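Long-range contacts in YcgJ protein (Bacillus subtilis, PDB 1XXL), which is probably an S-adenosylmethionine-dependent methyltransferase of Rossmann-like fold, though its substrate is not known: residues 14-20 with 38-44; 46-52 with 71-77; 178-183 with 221-225; 198-202 with 216-222. One frame throughout, in Å; residues are numbered along the deposited sequence.

Contact 1: 14-20 with 38-44; sequences IKTAECR and AFSPYVQ
Ile14 and Phe39 overlap head to tail where the C-terminal end of helix 7-17 packs against the end of helix 34-39, two helices on the Rossmann-like sheet of a methyltransferase-type fold. The main interaction with the ring is CH-pi: CG1 of Ile14 sits over one face of Phe39, 4.0 Å from the centroid and 16° off the ring normal. Ile14 chi1 of -69° sets CG1 beside its own backbone N, while CG2 touches CE2 of Tyr42, the two side chains lying roughly perpendicular. Apolar contacts extend this patch. CD1 of Ile14 reaches CB of Ala38 at 3.6 Å, and CB of Ala17 comes up to the edge of Phe39 in the ring plane, 3.6 Å from CE2. Ala17 also touches Ile90, and Phe39 touches Thr92, both of strand 88-94, so the patch rests on the sheet.

A sulfur-aromatic contact follows once the chain has left helix 7-17 through Glu18, which has positive phi. SG of Cys19 approaches the Phe39 ring obliquely, 4.7 Å from its centroid, with CD2 the nearest ring atom at 3.6 Å. Cys19 CB touches two neighbours, 3.6 Å from CB of Tyr42 and 3.8 Å from CG1 of Val43.

Contact 2: 46-52 with 71-77; sequences CIGVDAT and VRFQQGT
The Phe73 ring stands on the sheet face that also carries Cys46, Val71 and Asp50, and its CD2 meets CA of Gly48 obliquely at 3.9 Å; with no side chain on Gly48, the ring can come down this close to the neighbouring strand. Ala36 of helix 34-39 and Ala59 and Ser60 of helix 53-66 also touch Phe73. The amide of Gln75 is the other flat group that matters. Its CG is anti to the backbone N (chi1 -176°) and the chain runs on extended, bringing NE2 to the backbone O of Ala51 at 2.8 Å. That oxygen lies almost in the amide plane, yet the donor stands above the carbonyl plane of Ala51.

On the other face Val49 and Gln74 run alongside each other, CG1 to CG 3.8 Å. The two strands run parallel, joined by five backbone bonds from Arg72 N to Cys46 O at one end to Gly76 N to Asp50 O at the other, the latter 2.9 Å long. Beyond the strand Asp50 OD2 accepts from Thr52 N at 3.2 Å with its anti lone pair, forming an Asx turn, while OD1 takes the N-H of Gly31. This is a beta-alpha-beta unit in which helix 53-66 connects parallel strands 45-50 and 71-75, with Asp50 ending the first strand and Ala51 just past it, both probably binding S-adenosylmethionine.

Contact 3: 178-183 with 221-225; sequences IQYDSW and QPISF
Phe225, Tyr180 and Ile178 carry this contact, in which the end of strand 166-179, running directly into helix 180-187, pairs antiparallel with the start of strand 222-236. The ring of Phe225 meets both Ile178 of the neighbouring strand and Trp183 of the helix. CG2 of Ile178 comes over one face of its ring, 3.6 Å from CZ, and the ring's leading edge meets the face of Trp183 in a T-shaped pair, with planes at 83° and centroids 4.9 Å apart. Phe225 chi1 of 60° swings the ring across to the helix from its place in the strand. Backbone bonds in both directions between Ile178 and Phe225 fix the register.

Tyr180 lays its ring against Pro222, whose CB sits over the ring centre, 3.8 Å from the centroid. Its hydroxyl is hydrogen-bonded to Glu194 of helix 191-202, and Ile197 of that helix also touches Tyr180. Ile223 and Ser224 both face Thr215 in a classic beta bulge. Two partners grip Ile223 O: the backbone N of Tyr180 at 3.0 Å, standing above the carbonyl plane, and a water at 2.7 Å that in turn accepts from the backbone N of Asp181.

Contact 4: 198-202 with 216-222; sequences ITHLN and LNQNGQP
Ile198 and Leu201, three residues apart and so on the same side of helix 191-202, press on Pro222 and form the close-packed half of this contact. Each meets the proline roughly perpendicular: CG1 of Ile198 is 3.8 Å from CD, and CD1 of Leu201 is 3.8 Å from CB. The Ile198 branches divide the work. With chi1 at -66°, CG1 goes to the proline while CG2 reaches the backbone O of Gly220 at 3.6 Å. Tyr180 and Leu140 extend the apolar packing around Leu201.

Next to this, the packing around Leu216 is looser: its CD2 lies 4.5 Å from CB of Leu201. The tip at Gln218 and Asn219 turns toward solvent. Across its neck the loop is held from within: Gln221 O accepts the N-H of Asn217 and an N-H of its ND2, at 2.8 Å and 3.1 Å, and the two donors reach it from opposite faces of the carbonyl plane. Gly220, with positive phi, ends the turn, and its N-H bonds to Asn217 O. The arrangement is a beta hairpin, strands 215-216 and 222-236 joined through a type I turn from Asn217 to Gly220, with its base packed on a helix.

In the fold
Contacts 1 and 2 adjoin in the Rossmann-like part of the chain: helix 34-39 leads into strand 45-50, and Ser40 CB packs 3.5 Å from Val71 CG1. Contact 2 holds Asp50 and Ala51, probably part of the S-adenosylmethionine site, with the Asp50 side chain about 4 Å from Gly29; contact 1 comes near the site through the side chain of Ala38, about 7 Å from that of Arg94. Contacts 3 and 4 share Gln221 and Pro222, their centres 10 Å apart, and both lie away from the S-adenosylmethionine site. The same extended sheet takes in contacts 2 and 3, whose centres are 31 Å apart on opposite sides of the chain's centre.

Contact 1: 14-20 with 38-44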
# COMPACT_ATOMS: atom_id res chain seq x y z
N ILE A 14 -2.69 5.68 -11.99
CA ILE A 14 -3.28 5.62 -13.31
C ILE A 14 -2.44 6.44 -14.28
O ILE A 14 -2.07 5.95 -15.34
CB ILE A 14 -4.78 6.06 -13.31
CG1 ILE A 14 -5.63 5.02 -12.58
CG2 ILE A 14 -5.30 6.24 -14.77
CD1 ILE A 14 -7.02 5.52 -12.20
N LYS A 15 -2.10 7.67 -13.90
CA LYS A 15 -1.21 8.52 -14.71
C LYS A 15 0.13 7.83 -15.08
O LYS A 15 0.58 7.84 -16.24
CB LYS A 15 -0.95 9.83 -13.97
CG LYS A 15 -0.20 10.86 -14.80
CD LYS A 15 0.34 12.00 -13.95
CE LYS A 15 1.31 12.88 -14.76
NZ LYS A 15 2.00 13.86 -13.89
N THR A 16 0.77 7.22 -14.09
CA THR A 16 2.08 6.63 -14.27
C THR A 16 2.05 5.31 -15.07
O THR A 16 3.02 4.97 -15.78
CB THR A 16 2.73 6.39 -12.88
OG1 THR A 16 2.74 7.63 -12.15
CG2 THR A 16 4.17 5.83 -13.01
N ALA A 17 0.93 4.60 -15.00
CA ALA A 17 0.81 3.27 -15.60
C ALA A 17 0.87 3.26 -17.13
O ALA A 17 1.15 2.21 -17.71
CB ALA A 17 -0.49 2.62 -15.16
N GLU A 18 0.56 4.39 -17.76
CA GLU A 18 0.55 4.51 -19.22
C GLU A 18 -0.33 3.42 -19.84
O GLU A 18 0.11 2.70 -20.74
CB GLU A 18 1.97 4.41 -19.78
CG GLU A 18 2.98 5.35 -19.13
CD GLU A 18 3.16 6.68 -19.85
OE1 GLU A 18 2.41 6.97 -20.82
OE2 GLU A 18 4.08 7.43 -19.46
N CYS A 19 -1.55 3.29 -19.33
CA CYS A 19 -2.46 2.23 -19.74
C CYS A 19 -2.70 2.17 -21.26
O CYS A 19 -2.84 3.20 -21.91
CB CYS A 19 -3.80 2.38 -19.05
SG CYS A 19 -3.71 2.25 -17.28
N ARG A 20 -2.73 0.95 -21.78
CA ARG A 20 -3.15 0.67 -23.15
C ARG A 20 -4.30 -0.32 -23.11
O ARG A 20 -4.39 -1.15 -22.20
CB ARG A 20 -1.98 0.11 -23.96
CG ARG A 20 -0.93 1.16 -24.31
CD ARG A 20 0.39 0.52 -24.71
NE ARG A 20 0.61 0.38 -26.16
CZ ARG A 20 1.06 1.35 -26.97
NH1 ARG A 20 1.34 2.58 -26.52
NH2 ARG A 20 1.23 1.10 -28.26
N ALA A 38 -11.03 1.65 -11.00
CA ALA A 38 -10.47 2.87 -11.59
C ALA A 38 -9.63 2.59 -12.85
O ALA A 38 -9.63 3.39 -13.77
CB ALA A 38 -9.67 3.64 -10.56
N PHE A 39 -8.97 1.43 -12.90
CA PHE A 39 -8.17 1.08 -14.07
C PHE A 39 -9.01 0.59 -15.23
O PHE A 39 -8.58 0.68 -16.38
CB PHE A 39 -7.11 0.01 -13.71
CG PHE A 39 -5.80 0.58 -13.24
CD1 PHE A 39 -5.63 0.96 -11.91
CD2 PHE A 39 -4.74 0.77 -14.12
CE1 PHE A 39 -4.42 1.52 -11.46
CE2 PHE A 39 -3.52 1.30 -13.68
CZ PHE A 39 -3.37 1.68 -12.35
N SER A 40 -10.19 0.06 -14.91
CA SER A 40 -11.01 -0.71 -15.86
C SER A 40 -11.40 -0.01 -17.19
O SER A 40 -11.42 -0.66 -18.21
CB SER A 40 -12.26 -1.27 -15.18
OG SER A 40 -13.20 -0.25 -14.88
N PRO A 41 -11.69 1.31 -17.18
CA PRO A 41 -11.98 1.96 -18.46
C PRO A 41 -10.82 1.95 -19.46
O PRO A 41 -11.06 2.05 -20.66
CB PRO A 41 -12.33 3.41 -18.06
CG PRO A 41 -12.64 3.34 -16.58
CD PRO A 41 -11.76 2.28 -16.05
N TYR A 42 -9.58 1.80 -18.97
CA TYR A 42 -8.34 2.01 -19.74
C TYR A 42 -7.62 0.75 -20.20
O TYR A 42 -6.71 0.83 -21.00
CB TYR A 42 -7.34 2.79 -18.88
CG TYR A 42 -7.92 4.03 -18.30
CD1 TYR A 42 -8.15 5.15 -19.11
CD2 TYR A 42 -8.27 4.11 -16.97
CE1 TYR A 42 -8.71 6.30 -18.59
CE2 TYR A 42 -8.81 5.25 -16.44
CZ TYR A 42 -9.04 6.34 -17.26
OH TYR A 42 -9.60 7.50 -16.74
N VAL A 43 -7.98 -0.41 -19.67
CA VAL A 43 -7.23 -1.63 -19.95
C VAL A 43 -8.19 -2.74 -20.35
O VAL A 43 -9.39 -2.60 -20.21
CB VAL A 43 -6.38 -2.07 -18.73
CG1 VAL A 43 -5.32 -0.99 -18.35
CG2 VAL A 43 -7.26 -2.40 -17.51
N GLN A 44 -7.64 -3.85 -20.82
CA GLN A 44 -8.42 -5.00 -21.22
C GLN A 44 -9.07 -5.73 -20.04
O GLN A 44 -10.22 -6.16 -20.10
CB GLN A 44 -7.53 -5.98 -21.94
CG GLN A 44 -8.26 -7.14 -22.55
CD GLN A 44 -7.31 -8.04 -23.28
OE1 GLN A 44 -6.70 -8.92 -22.69
NE2 GLN A 44 -7.14 -7.79 -24.58

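Contact 2: 46-52 with 71-77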
# COMPACT_ATOMS: atom_id res chain seq x y z
N CYS A 46 -8.69 -6.33 -15.49
CA CYS A 46 -8.11 -6.20 -14.16
C CYS A 46 -8.47 -7.40 -13.31
O CYS A 46 -9.62 -7.82 -13.26
CB CYS A 46 -8.67 -4.98 -13.48
SG CYS A 46 -8.33 -3.50 -14.32
N ILE A 47 -7.47 -7.97 -12.65
CA ILE A 47 -7.67 -9.05 -11.70
C ILE A 47 -7.22 -8.55 -10.34
O ILE A 47 -6.13 -8.01 -10.21
CB ILE A 47 -6.88 -10.28 -12.09
CG1 ILE A 47 -7.44 -10.84 -13.39
CG2 ILE A 47 -6.97 -11.34 -11.00
CD1 ILE A 47 -6.69 -12.05 -13.89
N GLY A 48 -8.08 -8.69 -9.33
CA GLY A 48 -7.75 -8.31 -7.97
C GLY A 48 -7.58 -9.53 -7.10
O GLY A 48 -8.33 -10.50 -7.23
N VAL A 49 -6.57 -9.54 -6.23
CA VAL A 49 -6.48 -10.56 -5.20
C VAL A 49 -6.57 -9.91 -3.83
O VAL A 49 -5.96 -8.86 -3.60
CB VAL A 49 -5.22 -11.48 -5.31
CG1 VAL A 49 -5.20 -12.20 -6.64
CG2 VAL A 49 -3.96 -10.69 -5.16
N ASP A 50 -7.36 -10.51 -2.94
CA ASP A 50 -7.44 -10.08 -1.56
C ASP A 50 -7.41 -11.30 -0.63
O ASP A 50 -7.86 -12.39 -0.99
CB ASP A 50 -8.66 -9.18 -1.31
CG ASP A 50 -8.53 -8.36 0.01
OD1 ASP A 50 -8.12 -7.16 -0.06
OD2 ASP A 50 -8.77 -8.93 1.11
N ALA A 51 -6.86 -11.12 0.56
CA ALA A 51 -6.66 -12.22 1.49
C ALA A 51 -7.96 -12.72 2.12
O ALA A 51 -8.02 -13.86 2.54
CB ALA A 51 -5.66 -11.84 2.57
N THR A 52 -9.00 -11.90 2.15
CA THR A 52 -10.23 -12.27 2.84
C THR A 52 -11.36 -12.52 1.86
O THR A 52 -11.54 -11.76 0.91
CB THR A 52 -10.67 -11.17 3.87
OG1 THR A 52 -11.21 -10.05 3.18
CG2 THR A 52 -9.49 -10.71 4.69
N VAL A 71 -13.40 -6.70 -14.80
CA VAL A 71 -12.67 -6.79 -13.55
C VAL A 71 -13.13 -8.06 -12.84
O VAL A 71 -14.32 -8.35 -12.83
CB VAL A 71 -12.86 -5.52 -12.63
CG1 VAL A 71 -12.52 -4.25 -13.36
CG2 VAL A 71 -14.29 -5.44 -12.08
N ARG A 72 -12.20 -8.83 -12.29
CA ARG A 72 -12.55 -10.02 -11.51
C ARG A 72 -11.74 -10.02 -10.21
O ARG A 72 -10.64 -9.47 -10.17
CB ARG A 72 -12.32 -11.31 -12.33
CG ARG A 72 -13.42 -11.58 -13.41
CD ARG A 72 -13.34 -13.01 -14.03
NE ARG A 72 -13.52 -14.08 -13.01
CZ ARG A 72 -14.55 -14.93 -12.91
NH1 ARG A 72 -15.54 -14.93 -13.79
NH2 ARG A 72 -14.57 -15.80 -11.90
N PHE A 73 -12.31 -10.60 -9.16
CA PHE A 73 -11.66 -10.66 -7.86
C PHE A 73 -11.54 -12.11 -7.41
O PHE A 73 -12.37 -12.95 -7.73
CB PHE A 73 -12.39 -9.81 -6.83
CG PHE A 73 -12.51 -8.37 -7.24
CD1 PHE A 73 -13.64 -7.93 -7.94
CD2 PHE A 73 -11.47 -7.48 -7.02
CE1 PHE A 73 -13.75 -6.64 -8.37
CE2 PHE A 73 -11.56 -6.16 -7.45
CZ PHE A 73 -12.69 -5.74 -8.14
N GLN A 74 -10.44 -12.42 -6.75
CA GLN A 74 -10.30 -13.73 -6.15
C GLN A 74 -9.55 -13.62 -4.86
O GLN A 74 -8.92 -12.60 -4.59
CB GLN A 74 -9.65 -14.70 -7.13
CG GLN A 74 -8.21 -14.42 -7.52
CD GLN A 74 -7.71 -15.45 -8.54
OE1 GLN A 74 -8.16 -15.49 -9.68
NE2 GLN A 74 -6.79 -16.30 -8.11
N GLN A 75 -9.67 -14.67 -4.04
CA GLN A 75 -8.95 -14.72 -2.80
C GLN A 75 -7.52 -15.21 -3.05
O GLN A 75 -7.29 -16.17 -3.80
CB GLN A 75 -9.64 -15.63 -1.78
CG GLN A 75 -8.95 -15.65 -0.41
CD GLN A 75 -9.69 -16.49 0.63
OE1 GLN A 75 -10.45 -17.39 0.28
NE2 GLN A 75 -9.47 -16.18 1.91
N GLY A 76 -6.56 -14.56 -2.41
CA GLY A 76 -5.17 -15.01 -2.47
C GLY A 76 -4.26 -14.03 -1.78
O GLY A 76 -4.69 -12.95 -1.37
N THR A 77 -2.99 -14.42 -1.65
CA THR A 77 -1.97 -13.59 -1.02
C THR A 77 -0.83 -13.34 -2.01
O THR A 77 -0.57 -14.15 -2.89
CB THR A 77 -1.41 -14.25 0.25
OG1 THR A 77 -0.83 -15.52 -0.08
CG2 THR A 77 -2.53 -14.46 1.27

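Contact 3: 178-183 with 221-225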
# COMPACT_ATOMS: atom_id res chain seq x y z
N ILE A 178 -3.03 12.79 8.54
CA ILE A 178 -3.96 11.96 9.28
C ILE A 178 -4.65 12.82 10.33
O ILE A 178 -3.99 13.44 11.17
CB ILE A 178 -3.28 10.72 9.91
CG1 ILE A 178 -2.99 9.66 8.83
CG2 ILE A 178 -4.21 10.04 10.92
CD1 ILE A 178 -1.69 9.73 8.34
N GLN A 179 -5.98 12.88 10.25
CA GLN A 179 -6.81 13.51 11.25
C GLN A 179 -7.07 12.45 12.33
O GLN A 179 -7.70 11.44 12.08
CB GLN A 179 -8.11 14.04 10.65
CG GLN A 179 -7.94 15.08 9.51
CD GLN A 179 -7.07 16.29 9.87
OE1 GLN A 179 -6.17 16.70 9.09
NE2 GLN A 179 -7.29 16.85 11.04
N TYR A 180 -6.53 12.70 13.51
CA TYR A 180 -6.45 11.72 14.57
C TYR A 180 -7.81 11.11 14.97
O TYR A 180 -7.94 9.87 15.07
CB TYR A 180 -5.76 12.35 15.79
CG TYR A 180 -5.76 11.41 16.97
CD1 TYR A 180 -6.72 11.54 17.97
CD2 TYR A 180 -4.85 10.37 17.05
CE1 TYR A 180 -6.76 10.65 19.04
CE2 TYR A 180 -4.87 9.46 18.12
CZ TYR A 180 -5.82 9.62 19.11
OH TYR A 180 -5.85 8.73 20.15
N ASP A 181 -8.83 11.95 15.17
CA ASP A 181 -10.13 11.48 15.70
C ASP A 181 -10.72 10.50 14.73
O ASP A 181 -11.24 9.45 15.11
CB ASP A 181 -11.12 12.62 15.90
CG ASP A 181 -10.92 13.39 17.21
OD1 ASP A 181 -10.27 12.89 18.18
OD2 ASP A 181 -11.46 14.54 17.26
N SER A 182 -10.65 10.85 13.46
CA SER A 182 -11.19 10.03 12.40
C SER A 182 -10.41 8.71 12.24
O SER A 182 -10.99 7.65 12.07
CB SER A 182 -11.17 10.85 11.12
OG SER A 182 -11.38 10.03 10.01
N TRP A 183 -9.09 8.80 12.33
CA TRP A 183 -8.20 7.64 12.25
C TRP A 183 -8.48 6.60 13.35
O TRP A 183 -8.49 5.41 13.10
CB TRP A 183 -6.77 8.16 12.38
CG TRP A 183 -5.66 7.21 12.18
CD1 TRP A 183 -5.31 6.60 11.03
CD2 TRP A 183 -4.69 6.81 13.15
NE1 TRP A 183 -4.19 5.84 11.22
CE2 TRP A 183 -3.80 5.94 12.52
CE3 TRP A 183 -4.51 7.10 14.51
CZ2 TRP A 183 -2.72 5.37 13.18
CZ3 TRP A 183 -3.46 6.53 15.17
CH2 TRP A 183 -2.57 5.66 14.51
N GLN A 221 -4.27 15.64 24.08
CA GLN A 221 -5.15 14.93 23.15
C GLN A 221 -4.63 15.19 21.73
O GLN A 221 -4.48 16.35 21.33
CB GLN A 221 -6.60 15.40 23.30
CG GLN A 221 -7.62 14.71 22.39
CD GLN A 221 -7.88 13.26 22.75
OE1 GLN A 221 -7.44 12.77 23.80
NE2 GLN A 221 -8.61 12.55 21.88
N PRO A 222 -4.27 14.12 20.98
CA PRO A 222 -3.69 14.36 19.65
C PRO A 222 -4.71 14.91 18.67
O PRO A 222 -5.90 14.62 18.77
CB PRO A 222 -3.19 12.98 19.23
CG PRO A 222 -3.14 12.18 20.52
CD PRO A 222 -4.31 12.68 21.29
N ILE A 223 -4.21 15.70 17.72
CA ILE A 223 -5.04 16.31 16.70
C ILE A 223 -4.74 15.74 15.32
O ILE A 223 -5.65 15.34 14.60
CB ILE A 223 -4.85 17.84 16.72
CG1 ILE A 223 -5.48 18.40 18.00
CG2 ILE A 223 -5.51 18.48 15.50
CD1 ILE A 223 -5.04 19.80 18.33
N SER A 224 -3.46 15.72 14.95
CA SER A 224 -3.07 15.26 13.64
C SER A 224 -1.61 14.82 13.60
O SER A 224 -0.82 15.14 14.49
CB SER A 224 -3.32 16.36 12.59
OG SER A 224 -2.56 17.51 12.86
N PHE A 225 -1.27 14.08 12.56
CA PHE A 225 0.13 13.74 12.26
C PHE A 225 0.21 13.39 10.79
O PHE A 225 -0.82 13.30 10.13
CB PHE A 225 0.66 12.62 13.17
CG PHE A 225 -0.10 11.31 13.07
CD1 PHE A 225 0.27 10.34 12.15
CD2 PHE A 225 -1.17 11.05 13.92
CE1 PHE A 225 -0.42 9.14 12.07
CE2 PHE A 225 -1.86 9.85 13.86
CZ PHE A 225 -1.49 8.90 12.92
O HOH W 1 -8.29 15.14 15.03

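Contact 4: 198-202 with 216-222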
# COMPACT_ATOMS: atom_id res chain seq x y z
N ILE A 198 -1.83 7.59 22.54
CA ILE A 198 -1.73 8.96 23.01
C ILE A 198 -0.39 9.18 23.71
O ILE A 198 0.30 10.16 23.44
CB ILE A 198 -2.93 9.36 23.91
CG1 ILE A 198 -4.23 9.37 23.08
CG2 ILE A 198 -2.69 10.70 24.55
CD1 ILE A 198 -5.54 9.42 23.91
N THR A 199 -0.01 8.24 24.58
CA THR A 199 1.31 8.29 25.26
C THR A 199 2.47 8.29 24.25
O THR A 199 3.42 9.04 24.40
CB THR A 199 1.48 7.09 26.24
OG1 THR A 199 0.47 7.13 27.24
CG2 THR A 199 2.83 7.10 26.93
N HIS A 200 2.38 7.43 23.24
CA HIS A 200 3.40 7.32 22.19
C HIS A 200 3.61 8.66 21.48
O HIS A 200 4.73 9.11 21.31
CB HIS A 200 2.97 6.24 21.19
CG HIS A 200 4.02 5.84 20.22
ND1 HIS A 200 5.25 5.36 20.60
CD2 HIS A 200 4.00 5.80 18.86
CE1 HIS A 200 5.96 5.06 19.52
NE2 HIS A 200 5.22 5.32 18.45
N LEU A 201 2.50 9.29 21.09
CA LEU A 201 2.54 10.59 20.40
C LEU A 201 3.01 11.72 21.31
O LEU A 201 3.79 12.57 20.90
CB LEU A 201 1.15 10.93 19.80
CG LEU A 201 0.70 10.06 18.61
CD1 LEU A 201 -0.81 10.20 18.28
CD2 LEU A 201 1.54 10.33 17.37
N ASN A 202 2.55 11.72 22.56
CA ASN A 202 2.93 12.75 23.52
C ASN A 202 4.37 12.68 23.97
O ASN A 202 4.93 13.69 24.35
CB ASN A 202 2.02 12.68 24.77
CG ASN A 202 0.76 13.48 24.58
OD1 ASN A 202 -0.27 12.95 24.14
ND2 ASN A 202 0.84 14.77 24.86
N LEU A 216 -0.82 18.42 18.68
CA LEU A 216 -1.52 18.03 19.91
C LEU A 216 -2.27 19.21 20.55
O LEU A 216 -1.86 20.36 20.40
CB LEU A 216 -0.50 17.50 20.95
CG LEU A 216 0.50 16.43 20.48
CD1 LEU A 216 1.56 16.17 21.53
CD2 LEU A 216 -0.22 15.16 20.14
N ASN A 217 -3.35 18.91 21.27
CA ASN A 217 -3.97 19.87 22.19
C ASN A 217 -3.07 20.08 23.41
O ASN A 217 -2.21 19.24 23.72
CB ASN A 217 -5.32 19.35 22.68
CG ASN A 217 -6.40 19.46 21.62
OD1 ASN A 217 -6.88 20.55 21.34
ND2 ASN A 217 -6.83 18.32 21.07
N GLN A 218 -3.27 21.20 24.12
CA GLN A 218 -2.50 21.45 25.35
C GLN A 218 -2.66 20.34 26.37
O GLN A 218 -1.72 20.03 27.07
CB GLN A 218 -2.88 22.78 26.02
CG GLN A 218 -2.54 23.99 25.18
CD GLN A 218 -2.11 25.23 25.98
OE1 GLN A 218 -2.47 25.39 27.16
NE2 GLN A 218 -1.36 26.13 25.31
N ASN A 219 -3.85 19.74 26.47
CA ASN A 219 -4.06 18.61 27.39
C ASN A 219 -3.55 17.25 26.87
O ASN A 219 -3.87 16.21 27.46
CB ASN A 219 -5.53 18.52 27.82
CG ASN A 219 -6.46 18.03 26.72
OD1 ASN A 219 -7.63 17.76 26.97
ND2 ASN A 219 -5.95 17.91 25.49
N GLY A 220 -2.78 17.26 25.78
CA GLY A 220 -2.17 16.05 25.24
C GLY A 220 -3.02 15.24 24.29
O GLY A 220 -2.56 14.25 23.76
N GLN A 221 -4.27 15.64 24.08
CA GLN A 221 -5.15 14.93 23.15
C GLN A 221 -4.63 15.19 21.73
O GLN A 221 -4.48 16.35 21.33
CB GLN A 221 -6.60 15.40 23.30
CG GLN A 221 -7.62 14.71 22.39
CD GLN A 221 -7.88 13.26 22.75
OE1 GLN A 221 -7.44 12.77 23.80
NE2 GLN A 221 -8.61 12.55 21.88
N PRO A 222 -4.27 14.12 20.98
CA PRO A 222 -3.69 14.36 19.65
C PRO A 222 -4.71 14.91 18.67
O PRO A 222 -5.90 14.62 18.77
CB PRO A 222 -3.19 12.98 19.23
CG PRO A 222 -3.14 12.18 20.52
CD PRO A 222 -4.31 12.68 21.29